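Local coordinates for transcription elongation factor SPT6 (Candida glabrata, PDB 3PJP), which probably acts as a histone H3-H4 chaperone maintaining chromatin during transcription elongation, and whose tandem SH2 domain binds the phosphorylated RNA polymerase II C-terminal repeat domain, at residues V34-S39 against H44-W49; E63-N68 against L72-V77. All coordinates share one frame; numbering follows the deposited sequence. Where two conformers were deposited one is given.

Contact 1 (V34-S39 against H44-W49). With ACT (acetate ion), chain C.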
# COMPACT_ATOMS: atom_id res chain seq x y z
N VAL A 34 5.98 12.68 -7.00
CA VAL A 34 5.61 13.94 -7.64
C VAL A 34 4.11 14.12 -7.51
O VAL A 34 3.35 13.15 -7.43
CB VAL A 34 5.97 13.97 -9.14
CG1 VAL A 34 7.49 14.01 -9.33
CG2 VAL A 34 5.34 12.79 -9.87
N ILE A 35 3.69 15.38 -7.47
CA ILE A 35 2.29 15.72 -7.65
C ILE A 35 2.14 16.06 -9.13
O ILE A 35 3.04 16.65 -9.73
CB ILE A 35 1.91 16.92 -6.77
CG1 ILE A 35 2.40 16.68 -5.34
CG2 ILE A 35 0.42 17.19 -6.82
CD1 ILE A 35 2.09 17.81 -4.39
N ARG A 36 1.03 15.68 -9.74
CA ARG A 36 0.91 15.87 -11.18
C ARG A 36 -0.51 16.07 -11.66
O ARG A 36 -1.48 16.00 -10.88
CB ARG A 36 1.54 14.69 -11.93
CG ARG A 36 0.90 13.35 -11.59
CD ARG A 36 1.43 12.25 -12.51
NE ARG A 36 0.89 10.92 -12.21
CZ ARG A 36 -0.28 10.47 -12.63
NH1 ARG A 36 -1.08 11.26 -13.36
NH2 ARG A 36 -0.68 9.24 -12.33
N GLN A 37 -0.61 16.29 -12.97
CA GLN A 37 -1.86 16.35 -13.70
C GLN A 37 -2.55 14.99 -13.62
O GLN A 37 -1.90 13.95 -13.71
CB GLN A 37 -1.55 16.71 -15.17
CG GLN A 37 -2.66 16.47 -16.18
CD GLN A 37 -2.16 16.58 -17.62
OE1 GLN A 37 -2.11 17.66 -18.20
NE2 GLN A 37 -1.78 15.45 -18.19
N SER A 38 -3.86 15.00 -13.42
CA SER A 38 -4.65 13.78 -13.46
C SER A 38 -5.28 13.58 -14.83
O SER A 38 -5.73 14.53 -15.46
CB SER A 38 -5.74 13.82 -12.40
OG SER A 38 -6.63 12.74 -12.54
N SER A 39 -5.22 12.32 -15.28
CA SER A 39 -5.67 11.89 -16.60
C SER A 39 -6.85 12.70 -17.09
O SER A 39 -6.71 13.63 -17.88
CB SER A 39 -6.04 10.40 -16.55
OG SER A 39 -5.66 9.73 -17.73
N HIS A 44 -9.33 17.08 -10.55
CA HIS A 44 -8.49 16.01 -10.03
C HIS A 44 -7.03 16.38 -10.14
O HIS A 44 -6.62 17.06 -11.09
CB HIS A 44 -8.70 14.70 -10.80
CG HIS A 44 -9.96 13.99 -10.45
ND1 HIS A 44 -10.00 12.95 -9.54
CD2 HIS A 44 -11.23 14.16 -10.88
CE1 HIS A 44 -11.25 12.52 -9.43
NE2 HIS A 44 -12.01 13.24 -10.23
N LEU A 45 -6.24 15.91 -9.18
CA LEU A 45 -4.79 15.91 -9.30
C LEU A 45 -4.34 14.51 -8.94
O LEU A 45 -5.15 13.65 -8.59
CB LEU A 45 -4.15 16.93 -8.35
CG LEU A 45 -4.43 18.42 -8.54
CD1 LEU A 45 -3.97 19.18 -7.31
CD2 LEU A 45 -3.75 18.97 -9.80
N ALA A 46 -3.04 14.26 -9.02
CA ALA A 46 -2.55 12.93 -8.72
C ALA A 46 -1.17 12.96 -8.07
O ALA A 46 -0.40 13.89 -8.26
CB ALA A 46 -2.52 12.07 -9.99
N ILE A 47 -0.89 11.94 -7.27
CA ILE A 47 0.46 11.76 -6.75
C ILE A 47 0.98 10.41 -7.22
O ILE A 47 0.30 9.40 -7.11
CB ILE A 47 0.50 11.82 -5.21
CG1 ILE A 47 0.39 13.27 -4.74
CG2 ILE A 47 1.79 11.21 -4.67
CD1 ILE A 47 0.22 13.40 -3.23
N THR A 48 2.19 10.41 -7.77
CA THR A 48 2.86 9.15 -8.07
C THR A 48 4.03 9.01 -7.12
O THR A 48 4.77 9.97 -6.91
CB THR A 48 3.38 9.11 -9.52
OG1 THR A 48 2.28 9.22 -10.43
CG2 THR A 48 4.13 7.81 -9.78
N TRP A 49 4.20 7.83 -6.53
CA TRP A 49 5.33 7.63 -5.63
C TRP A 49 5.97 6.28 -5.83
O TRP A 49 5.34 5.35 -6.36
CB TRP A 49 4.95 7.89 -4.17
CG TRP A 49 3.95 6.93 -3.51
CD1 TRP A 49 2.61 6.88 -3.72
CD2 TRP A 49 4.25 5.95 -2.52
NE1 TRP A 49 2.04 5.90 -2.92
CE2 TRP A 49 3.03 5.31 -2.18
CE3 TRP A 49 5.43 5.54 -1.89
CZ2 TRP A 49 2.97 4.29 -1.23
CZ3 TRP A 49 5.36 4.53 -0.96
CH2 TRP A 49 4.14 3.91 -0.63
C ACT C . -3.93 9.49 -13.77
O ACT C . -3.04 8.65 -13.52
OXT ACT C . -3.59 10.45 -14.50
CH3 ACT C . -5.31 9.36 -13.22
O HOH W 1 -5.29 17.72 -13.37

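Contact 2 (E63-N68 against L72-V77)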
# COMPACT_ATOMS: atom_id res chain seq x y z
N GLU A 63 -10.66 17.18 -6.06
CA GLU A 63 -10.86 18.53 -5.52
C GLU A 63 -12.32 18.82 -5.24
O GLU A 63 -13.20 18.39 -5.99
CB GLU A 63 -10.36 19.57 -6.51
CG GLU A 63 -8.91 19.51 -6.82
CD GLU A 63 -8.55 20.58 -7.83
OE1 GLU A 63 -8.79 20.35 -9.02
OE2 GLU A 63 -8.05 21.65 -7.41
N LEU A 64 -12.57 19.55 -4.17
CA LEU A 64 -13.88 20.12 -3.90
C LEU A 64 -13.73 21.60 -3.63
O LEU A 64 -12.64 22.08 -3.29
CB LEU A 64 -14.53 19.47 -2.68
CG LEU A 64 -14.50 17.95 -2.55
CD1 LEU A 64 -15.11 17.56 -1.22
CD2 LEU A 64 -15.23 17.28 -3.71
N GLU A 65 -14.83 22.34 -3.74
CA GLU A 65 -14.85 23.76 -3.42
C GLU A 65 -13.80 24.55 -4.20
O GLU A 65 -13.04 25.34 -3.63
CB GLU A 65 -14.71 23.97 -1.91
CG GLU A 65 -15.73 23.15 -1.11
CD GLU A 65 -15.71 23.47 0.38
OE1 GLU A 65 -14.83 24.23 0.82
OE2 GLU A 65 -16.59 22.96 1.10
N LYS A 66 -13.74 24.31 -5.50
CA LYS A 66 -12.97 25.14 -6.41
C LYS A 66 -13.79 26.38 -6.74
O LYS A 66 -15.00 26.28 -6.96
CB LYS A 66 -12.68 24.36 -7.69
CG LYS A 66 -11.92 23.05 -7.49
CD LYS A 66 -12.12 22.08 -8.66
CE LYS A 66 -11.63 22.64 -9.99
NZ LYS A 66 -10.15 22.72 -10.05
N GLU A 67 -13.15 27.54 -6.78
CA GLU A 67 -13.86 28.79 -7.12
C GLU A 67 -14.30 28.80 -8.58
O GLU A 67 -15.33 29.37 -8.93
CB GLU A 67 -13.00 30.02 -6.83
CG GLU A 67 -13.71 31.34 -7.17
CD GLU A 67 -12.96 32.57 -6.72
OE1 GLU A 67 -11.79 32.44 -6.29
OE2 GLU A 67 -13.53 33.68 -6.80
N ASN A 68 -13.51 28.14 -9.43
CA ASN A 68 -13.79 28.05 -10.85
C ASN A 68 -13.01 26.85 -11.37
O ASN A 68 -12.19 26.29 -10.63
CB ASN A 68 -13.39 29.35 -11.57
CG ASN A 68 -12.00 29.82 -11.20
OD1 ASN A 68 -11.01 29.19 -11.57
ND2 ASN A 68 -11.91 30.92 -10.48
N LEU A 72 -7.52 25.88 -7.66
CA LEU A 72 -7.23 24.83 -6.70
C LEU A 72 -8.36 24.73 -5.67
O LEU A 72 -8.74 25.73 -5.06
CB LEU A 72 -5.91 25.13 -5.99
CG LEU A 72 -5.50 24.18 -4.86
CD1 LEU A 72 -5.33 22.75 -5.38
CD2 LEU A 72 -4.23 24.68 -4.20
N GLY A 73 -8.91 23.53 -5.50
CA GLY A 73 -9.95 23.29 -4.52
C GLY A 73 -9.53 23.63 -3.10
O GLY A 73 -8.37 23.44 -2.73
N LYS A 74 -10.47 24.16 -2.32
CA LYS A 74 -10.24 24.46 -0.91
C LYS A 74 -10.16 23.19 -0.06
O LYS A 74 -9.63 23.22 1.07
CB LYS A 74 -11.36 25.34 -0.35
CG LYS A 74 -11.30 26.82 -0.73
CD LYS A 74 -12.39 27.58 -0.00
CE LYS A 74 -12.74 28.89 -0.69
NZ LYS A 74 -14.17 29.23 -0.49
N VAL A 75 -10.69 22.09 -0.59
CA VAL A 75 -10.71 20.80 0.10
C VAL A 75 -10.22 19.76 -0.89
O VAL A 75 -10.69 19.74 -2.03
CB VAL A 75 -12.14 20.42 0.58
CG1 VAL A 75 -12.18 19.03 1.21
CG2 VAL A 75 -12.64 21.44 1.60
N LEU A 76 -9.28 18.92 -0.47
CA LEU A 76 -8.74 17.86 -1.32
C LEU A 76 -9.00 16.51 -0.69
O LEU A 76 -8.74 16.33 0.49
CB LEU A 76 -7.24 18.05 -1.50
CG LEU A 76 -6.75 19.41 -2.00
CD1 LEU A 76 -5.23 19.43 -1.99
CD2 LEU A 76 -7.30 19.76 -3.38
N VAL A 77 -9.49 15.58 -1.49
CA VAL A 77 -9.89 14.27 -0.96
C VAL A 77 -8.98 13.17 -1.48
O VAL A 77 -8.76 13.05 -2.69
CB VAL A 77 -11.34 13.94 -1.33
CG1 VAL A 77 -11.77 12.63 -0.66
CG2 VAL A 77 -12.25 15.07 -0.90
O HOH W 2 -15.93 27.00 1.31
O HOH W 3 -10.66 27.62 -5.30

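Contact 1 (V34-S39 against H44-W49)
The guanidinium of Arg36 carries the methyl CB of Ala46 over the centre of one face, 3.7 Å above the plane, while its edge is given over to polar partners. NE points at the hydroxyl of Thr48 in an almost straight bond, Arg36 NE to Thr48 OG1 2.8 Å with 172° at the hydrogen and the oxygen in the guanidinium plane. A bound acetate, probably from the crystallisation liquor, lies at the edge formed by the two amino groups and takes one bond from each: Arg36 NH2 to ACT O is 2.7 Å and Arg36 NH1 to ACT OXT 2.9 Å. OXT also accepts from the backbone N of Ser39, and NH1 also bonds the carbonyl O of Gln37, in a more bent bond whose acceptor is tilted out of the guanidinium plane, so the group's rotation is fixed from several sides. CG of Arg36 sits between backbone N and carbonyl carbon (chi1 59°), and the extended chain beyond it runs across to Thr48, whose OG1 is also hydrogen-bonded to His58. Beneath this, Val34 with Thr48 and Arg36 with Ala46 are antiparallel hydrogen-bonded pairs, with Arg36 N to Ala46 O at 2.7 Å. On the other face Ile35 and Ile47 lie side by side, CG1 to CG1 4.0 Å. Near the turn Ser38 OG approaches CB of His44 at 3.3 Å, and a water joins Ser38 N to His44 O. An arginine on this strand, holding an anion beside the following loop, is characteristic of the SH2 phosphate pocket; the acetate probably marks that site.

Contact 2 (E63-N68 against L72-V77)
This is the end of an antiparallel beta hairpin, strand 55-64 turning into strand 75-78, distorted by a classic beta bulge in which Lys74 and Val75 both face Leu64. The evidence is in the bonding: Leu64 N donates to Val75 O at 2.9 Å, whereas the return bond from Val75 N to Leu64 O is weak at 3.3 Å. Within the bulge Lys74 N bonds Glu65 O at 3.1 Å, from well above that carbonyl's plane. On one side of the sheet Leu64 crosses the valines, its CD1 3.8 Å from Val77 CG2, and Arg82 of the next strand touches all three side chains. Glu65 OE1 meets Val75 CG2 at the outer end of this patch. On the other side, Glu63 lies alongside Leu76, CG to CD2 3.8 Å, and Leu76 continues onto Leu86 and Ile89 of helix 86-105. With CG anti to its carbonyl carbon (chi1 -62°) and an extended chain, Glu63 brings OE2 to Gly73 N at 2.8 Å, which approaches from above the carboxylate plane. OE1 takes a salt bridge from Lys66 NZ at 2.9 Å, an ammonium whose strongest partner is Ala71 O and which Pro69 O and Asp42 O share; Arg6 pairs with OE2. A buried carboxylate gripped by two cationic groups and a backbone N-H would probably stay ionised, and its bond to Gly73 N ties the turn's two sides together.

Overall arrangement
Both contacts belong, in series, to the six-stranded sheet of the SH2 repeat nearer the N terminus. Strand 44-52 of contact 1 is the sheet neighbour of strand 55-64, which supplies one side of contact 2; the contact centres are about 15 Å apart. They meet by packing alone: Leu45 CD1 to Leu72 CD1 is 4.3 Å, and His44 N comes within 3.7 Å of Glu63 OE1. Strand 55-64 backs the anion site through His58, which bonds Thr48, and separately anchors His44 through Asp60. The centre of contact 2 is about 26 Å from the chain's centre, that of contact 1 about 17 Å; a different acetate, also probably from the crystallisation liquor, lies about 3 Å from the nearest Val75 side-chain atom.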